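Local coordinates for protein formate dehydrogenase subunit beta (Desulfovibrio gigas, PDB 1H0H) that carries electrons through three [4Fe-4S] clusters as the beta subunit of a periplasmic enzyme that reversibly oxidises formate to carbon dioxide, at residues A13-Q18 / K50-H55; P28-E33 / D43-T48. All coordinates share one frame; numbering follows the deposited sequence.

Contact 1: residues A13-Q18 / K50-H55. With SF4 (iron/sulfur cluster), chain L.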
loop_
_atom_site.group_PDB
_atom_site.type_symbol
_atom_site.label_atom_id
_atom_site.label_comp_id
_atom_site.label_asym_id
_atom_site.label_seq_id
_atom_site.Cartn_x
_atom_site.Cartn_y
_atom_site.Cartn_z
ATOM N N ALA B 13 12.928 1.761 -14.265
ATOM C CA ALA B 13 13.803 2.582 -13.446
ATOM C C ALA B 13 13.463 2.406 -11.951
ATOM O O ALA B 13 13.511 3.356 -11.158
ATOM C CB ALA B 13 13.757 4.055 -13.896
ATOM N N CYS B 14 13.128 1.168 -11.578
ATOM C CA CYS B 14 12.817 0.844 -10.181
ATOM C C CYS B 14 14.086 0.985 -9.319
ATOM O O CYS B 14 14.029 1.046 -8.094
ATOM C CB CYS B 14 12.250 -0.587 -10.103
ATOM S SG CYS B 14 13.414 -1.947 -10.200
ATOM N N ARG B 15 15.233 1.056 -9.987
ATOM C CA ARG B 15 16.540 1.149 -9.317
ATOM C C ARG B 15 16.925 -0.046 -8.415
ATOM O O ARG B 15 17.875 -0.009 -7.629
ATOM C CB ARG B 15 16.795 2.538 -8.730
ATOM C CG ARG B 15 17.128 3.528 -9.860
ATOM C CD ARG B 15 17.762 4.825 -9.393
ATOM N NE ARG B 15 16.740 5.738 -8.901
ATOM C CZ ARG B 15 16.894 7.038 -8.845
ATOM N NH1 ARG B 15 18.061 7.583 -9.243
ATOM N NH2 ARG B 15 15.902 7.798 -8.378
ATOM N N GLY B 16 16.194 -1.140 -8.555
ATOM C CA GLY B 16 16.580 -2.373 -7.880
ATOM C C GLY B 16 18.015 -2.825 -8.236
ATOM O O GLY B 16 18.781 -3.183 -7.344
ATOM N N CYS B 17 18.366 -2.793 -9.527
ATOM C CA CYS B 17 19.701 -3.197 -9.978
ATOM C C CYS B 17 20.808 -2.306 -9.380
ATOM O O CYS B 17 21.863 -2.806 -8.945
ATOM C CB CYS B 17 19.795 -3.170 -11.528
ATOM S SG CYS B 17 19.307 -1.596 -12.276
ATOM N N GLN B 18 20.575 -1.000 -9.376
ATOM C CA GLN B 18 21.564 -0.044 -8.864
ATOM C C GLN B 18 21.884 -0.349 -7.419
ATOM O O GLN B 18 23.053 -0.471 -7.055
ATOM C CB GLN B 18 21.073 1.404 -9.036
ATOM C CG GLN B 18 22.018 2.480 -8.553
ATOM C CD GLN B 18 21.574 3.882 -8.940
ATOM O OE1 GLN B 18 21.230 4.156 -10.100
ATOM N NE2 GLN B 18 21.569 4.758 -7.975
ATOM N N LYS B 50 26.787 0.284 -11.353
ATOM C CA LYS B 50 25.522 0.114 -12.059
ATOM C C LYS B 50 24.798 1.407 -11.795
ATOM O O LYS B 50 24.636 1.816 -10.639
ATOM C CB LYS B 50 24.775 -1.112 -11.501
ATOM C CG LYS B 50 23.458 -1.465 -12.212
ATOM C CD LYS B 50 23.693 -1.852 -13.698
ATOM C CE LYS B 50 22.515 -2.619 -14.256
ATOM N NZ LYS B 50 22.539 -2.813 -15.765
ATOM N N LEU B 51 24.444 2.092 -12.873
ATOM C CA LEU B 51 23.819 3.384 -12.747
ATOM C C LEU B 51 22.612 3.526 -13.658
ATOM O O LEU B 51 22.730 3.467 -14.883
ATOM C CB LEU B 51 24.851 4.466 -13.079
ATOM C CG LEU B 51 24.311 5.864 -12.841
ATOM C CD1 LEU B 51 24.115 6.122 -11.366
ATOM C CD2 LEU B 51 25.252 6.895 -13.468
ATOM N N VAL B 52 21.436 3.711 -13.065
ATOM C CA VAL B 52 20.248 3.883 -13.887
ATOM C C VAL B 52 20.149 5.322 -14.380
ATOM O O VAL B 52 19.868 6.260 -13.621
ATOM C CB VAL B 52 18.945 3.421 -13.173
ATOM C CG1 VAL B 52 17.750 3.677 -14.065
ATOM C CG2 VAL B 52 19.043 1.921 -12.808
ATOM N N ARG B 53 20.419 5.494 -15.667
ATOM C CA ARG B 53 20.388 6.807 -16.259
ATOM C C ARG B 53 18.965 7.078 -16.692
ATOM O O ARG B 53 18.252 6.157 -17.075
ATOM C CB ARG B 53 21.356 6.859 -17.430
ATOM C CG ARG B 53 22.811 6.755 -17.031
ATOM C CD ARG B 53 23.761 6.839 -18.217
ATOM N NE ARG B 53 25.146 6.517 -17.886
ATOM C CZ ARG B 53 25.970 7.351 -17.263
ATOM N NH1 ARG B 53 25.546 8.554 -16.876
ATOM N NH2 ARG B 53 27.213 6.987 -17.025
ATOM N N MET B 54 18.531 8.328 -16.586
ATOM C CA MET B 54 17.136 8.656 -16.854
ATOM C C MET B 54 17.079 9.964 -17.618
ATOM O O MET B 54 17.620 10.989 -17.152
ATOM C CB MET B 54 16.335 8.760 -15.539
ATOM C CG MET B 54 16.423 7.531 -14.604
ATOM S SD MET B 54 15.814 7.856 -12.882
ATOM C CE MET B 54 14.014 7.959 -13.140
ATOM N N HIS B 55 16.430 9.946 -18.785
ATOM C CA HIS B 55 16.359 11.153 -19.620
ATOM C C HIS B 55 14.992 11.389 -20.241
ATOM O O HIS B 55 14.454 10.547 -20.979
ATOM C CB HIS B 55 17.415 11.126 -20.733
ATOM C CG HIS B 55 18.816 11.279 -20.234
ATOM N ND1 HIS B 55 19.744 10.261 -20.297
ATOM C CD2 HIS B 55 19.440 12.317 -19.625
ATOM C CE1 HIS B 55 20.888 10.671 -19.773
ATOM N NE2 HIS B 55 20.732 11.916 -19.363
HETATM FE FE1 SF4 L . 15.365 -3.863 -14.071
HETATM FE FE2 SF4 L . 17.256 -2.071 -13.123
HETATM FE FE3 SF4 L . 15.322 -1.213 -14.892
HETATM FE FE4 SF4 L . 14.609 -1.951 -12.249
HETATM S S1 SF4 L . 15.919 -0.221 -12.873
HETATM S S2 SF4 L . 13.510 -2.488 -14.249
HETATM S S3 SF4 L . 16.180 -3.618 -11.908
HETATM S S4 SF4 L . 17.028 -2.809 -15.275
HETATM O O HOH W 1 20.241 6.584 -10.952
HETATM O O HOH W 2 25.332 0.811 -8.152
#

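Contact 2: residues P28-E33 / D43-T48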
loop_
_atom_site.group_PDB
_atom_site.type_symbol
_atom_site.label_atom_id
_atom_site.label_comp_id
_atom_site.label_asym_id
_atom_site.label_seq_id
_atom_site.Cartn_x
_atom_site.Cartn_y
_atom_site.Cartn_z
ATOM N N PRO B 28 29.765 1.564 -0.884
ATOM C CA PRO B 28 29.120 2.631 -0.118
ATOM C C PRO B 28 28.309 3.562 -1.013
ATOM O O PRO B 28 28.517 3.596 -2.227
ATOM C CB PRO B 28 30.312 3.409 0.467
ATOM C CG PRO B 28 31.378 3.219 -0.598
ATOM C CD PRO B 28 31.232 1.741 -0.967
ATOM N N ALA B 29 27.400 4.309 -0.394
ATOM C CA ALA B 29 26.704 5.382 -1.082
ATOM C C ALA B 29 27.759 6.463 -1.268
ATOM O O ALA B 29 28.749 6.497 -0.520
ATOM C CB ALA B 29 25.563 5.919 -0.185
ATOM N N THR B 30 27.557 7.339 -2.254
ATOM C CA THR B 30 28.458 8.465 -2.492
ATOM C C THR B 30 27.652 9.772 -2.435
ATOM O O THR B 30 26.421 9.748 -2.553
ATOM C CB THR B 30 29.143 8.328 -3.816
ATOM O OG1 THR B 30 28.154 8.307 -4.865
ATOM C CG2 THR B 30 29.884 6.984 -3.902
ATOM N N PRO B 31 28.328 10.902 -2.252
ATOM C CA PRO B 31 27.636 12.188 -2.054
ATOM C C PRO B 31 26.835 12.632 -3.268
ATOM O O PRO B 31 27.347 12.635 -4.383
ATOM C CB PRO B 31 28.772 13.197 -1.784
ATOM C CG PRO B 31 30.021 12.327 -1.487
ATOM C CD PRO B 31 29.800 11.028 -2.210
ATOM N N THR B 32 25.580 13.001 -3.038
ATOM C CA THR B 32 24.737 13.512 -4.109
ATOM C C THR B 32 23.839 14.620 -3.602
ATOM O O THR B 32 23.646 14.783 -2.397
ATOM C CB THR B 32 23.841 12.402 -4.724
ATOM O OG1 THR B 32 23.001 11.843 -3.709
ATOM C CG2 THR B 32 24.677 11.233 -5.266
ATOM N N GLU B 33 23.319 15.385 -4.552
ATOM C CA GLU B 33 22.339 16.408 -4.270
ATOM C C GLU B 33 21.347 16.388 -5.439
ATOM O O GLU B 33 21.610 15.809 -6.500
ATOM C CB GLU B 33 23.006 17.768 -4.046
ATOM C CG GLU B 33 23.649 18.372 -5.264
ATOM C CD GLU B 33 24.377 19.680 -4.939
ATOM O OE1 GLU B 33 24.235 20.203 -3.795
ATOM O OE2 GLU B 33 25.107 20.178 -5.816
ATOM N N ASP B 43 26.788 10.065 -12.466
ATOM C CA ASP B 43 27.673 9.330 -13.351
ATOM C C ASP B 43 28.321 8.198 -12.579
ATOM O O ASP B 43 28.232 8.124 -11.354
ATOM C CB ASP B 43 28.733 10.314 -13.906
ATOM C CG ASP B 43 29.558 9.737 -15.080
ATOM O OD1 ASP B 43 29.060 8.864 -15.843
ATOM O OD2 ASP B 43 30.715 10.152 -15.338
ATOM N N PHE B 44 28.940 7.273 -13.298
ATOM C CA PHE B 44 29.717 6.239 -12.653
ATOM C C PHE B 44 30.780 6.843 -11.758
ATOM O O PHE B 44 31.322 7.898 -12.068
ATOM C CB PHE B 44 30.518 5.473 -13.708
ATOM C CG PHE B 44 29.695 4.611 -14.610
ATOM C CD1 PHE B 44 28.955 3.558 -14.103
ATOM C CD2 PHE B 44 29.724 4.802 -15.976
ATOM C CE1 PHE B 44 28.212 2.726 -14.952
ATOM C CE2 PHE B 44 29.004 3.975 -16.826
ATOM C CZ PHE B 44 28.250 2.909 -16.294
ATOM N N ASN B 45 31.074 6.179 -10.643
ATOM C CA ASN B 45 32.229 6.546 -9.815
ATOM C C ASN B 45 32.874 5.254 -9.304
ATOM O O ASN B 45 32.360 4.150 -9.585
ATOM C CB ASN B 45 31.888 7.550 -8.690
ATOM C CG ASN B 45 30.795 7.050 -7.767
ATOM O OD1 ASN B 45 30.909 5.971 -7.201
ATOM N ND2 ASN B 45 29.745 7.859 -7.579
ATOM N N PHE B 46 34.000 5.371 -8.597
ATOM C CA PHE B 46 34.709 4.191 -8.065
ATOM C C PHE B 46 33.796 3.243 -7.282
ATOM O O PHE B 46 34.060 2.037 -7.207
ATOM C CB PHE B 46 35.906 4.633 -7.179
ATOM C CG PHE B 46 36.764 3.501 -6.674
ATOM C CD1 PHE B 46 37.726 2.904 -7.494
ATOM C CD2 PHE B 46 36.616 3.036 -5.375
ATOM C CE1 PHE B 46 38.516 1.873 -7.016
ATOM C CE2 PHE B 46 37.382 1.994 -4.890
ATOM C CZ PHE B 46 38.336 1.402 -5.724
ATOM N N HIS B 47 32.728 3.772 -6.690
ATOM C CA HIS B 47 31.879 2.941 -5.834
ATOM C C HIS B 47 30.538 2.590 -6.445
ATOM O O HIS B 47 29.686 1.996 -5.768
ATOM C CB HIS B 47 31.589 3.649 -4.524
ATOM C CG HIS B 47 32.807 3.973 -3.731
ATOM N ND1 HIS B 47 33.646 3.004 -3.227
ATOM C CD2 HIS B 47 33.321 5.161 -3.341
ATOM C CE1 HIS B 47 34.634 3.585 -2.566
ATOM N NE2 HIS B 47 34.449 4.892 -2.607
ATOM N N THR B 48 30.345 2.930 -7.710
ATOM C CA THR B 48 29.047 2.790 -8.348
ATOM C C THR B 48 29.221 2.201 -9.732
ATOM O O THR B 48 29.578 2.909 -10.669
ATOM C CB THR B 48 28.417 4.186 -8.445
ATOM O OG1 THR B 48 28.419 4.822 -7.157
ATOM C CG2 THR B 48 26.961 4.089 -8.864
#

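Contact 1: residues A13-Q18 / K50-H55
Gln-18 OE1 is gripped twice: Val-52 N donates to it over 3.0 Å in a nearly straight bond (169°) lying in the carbonyl plane, and a water lies 2.8 Å from the same OE1. That water also accepts from Arg-15 NH1 and sits within hydrogen-bonding distance of Val-52 O. Glutamine suits the place because its chain, extended from a CG anti to the backbone N (chi1 -180°), reaches across to strand 51-59 while NE2 donates to Asn-40 O. Cys-14 and Cys-17 belong to the Cys-x-x-Cys-x-x-Cys run, begun by Cys-11, of a ferredoxin-type site, which Cys-156 completes: Cys-17 SG binds iron FE2 at 2.3 Å and Cys-14 SG binds FE4, and Gly-16 N donates to Cys-14 SG. Val-52, small and branched, splits its methyls between two tasks. CG2 packs 3.6 Å from Cys-17 SG and faces the cluster sulfur S1, while CG1 rests on Ala-13 CB. Beyond it Met-54 brings CE to the same Ala-13 CB and lays SD over one face of the Arg-15 guanidinium, whose NE and NH2 form salt bridges with acidic partners on the chain of another protein. Lys-50 runs CE alongside Cys-17 CB, and its NZ bonds Pro-69 O and Gln-71 OE1.

Contact 2: residues P28-E33 / D43-T48
Neither backbone is regular helix or strand here: Pro-28 and His-47 bring their CA atoms to 6.4 Å, the nearest pair, where 43-48 folds into a type I beta turn from Asn-45 to Thr-48. The Pro-28 ring presents CG to one face of the His-47 imidazole, 3.6 Å from the ring centroid and 16° off the normal, a CH-pi contact for which the compact, rigid ring of proline is well suited. Phe-46 CD2 lies over the opposite face, and Thr-30 CG2 comes in at the imidazole edge. Asn-45 both shapes the turn and reaches across. Its OD1 accepts from His-47 N at 2.9 Å, on a lone pair in the carbonyl plane, which makes an Asx turn. Thr-48 OG1 donates to the same OD1 from above that plane, at 2.7 Å. With CG between the backbone N and carbonyl carbon (chi1 57°), the amide can serve its own turn while ND2 donates to Thr-30 OG1 over 3.2 Å, a bent bond tilted 29° from the amide plane. Threonine offers both surfaces needed here, OG1 for the amide and CG2 against His-47 CB at 3.8 Å. Lys-22 NZ, from helix 16-25, bonds both Pro-28 O and Thr-48 OG1.

Overall arrangement
From the N terminus, the chain passes the cysteines of 13-18, enters helix 16-25 and then runs through a long excursion without regular strands before returning as strand 51-59. Contact 1 closes that excursion at its base, beside the first iron-sulfur cluster. Contact 2 is nested inside it, closing a smaller loop between 28-33 and 43-48 nearer the surface. Their centres lie about 13 Å apart, and they touch directly: Arg-53 NH2 forms a salt bridge with Asp-43 OD1, while Leu-51 CD2 packs against Asp-43 CA. Arg-53 also meets Phe-44 in a cation-pi contact. The surface loop is thereby tied to the first strand of the 51-59/62-70 hairpin.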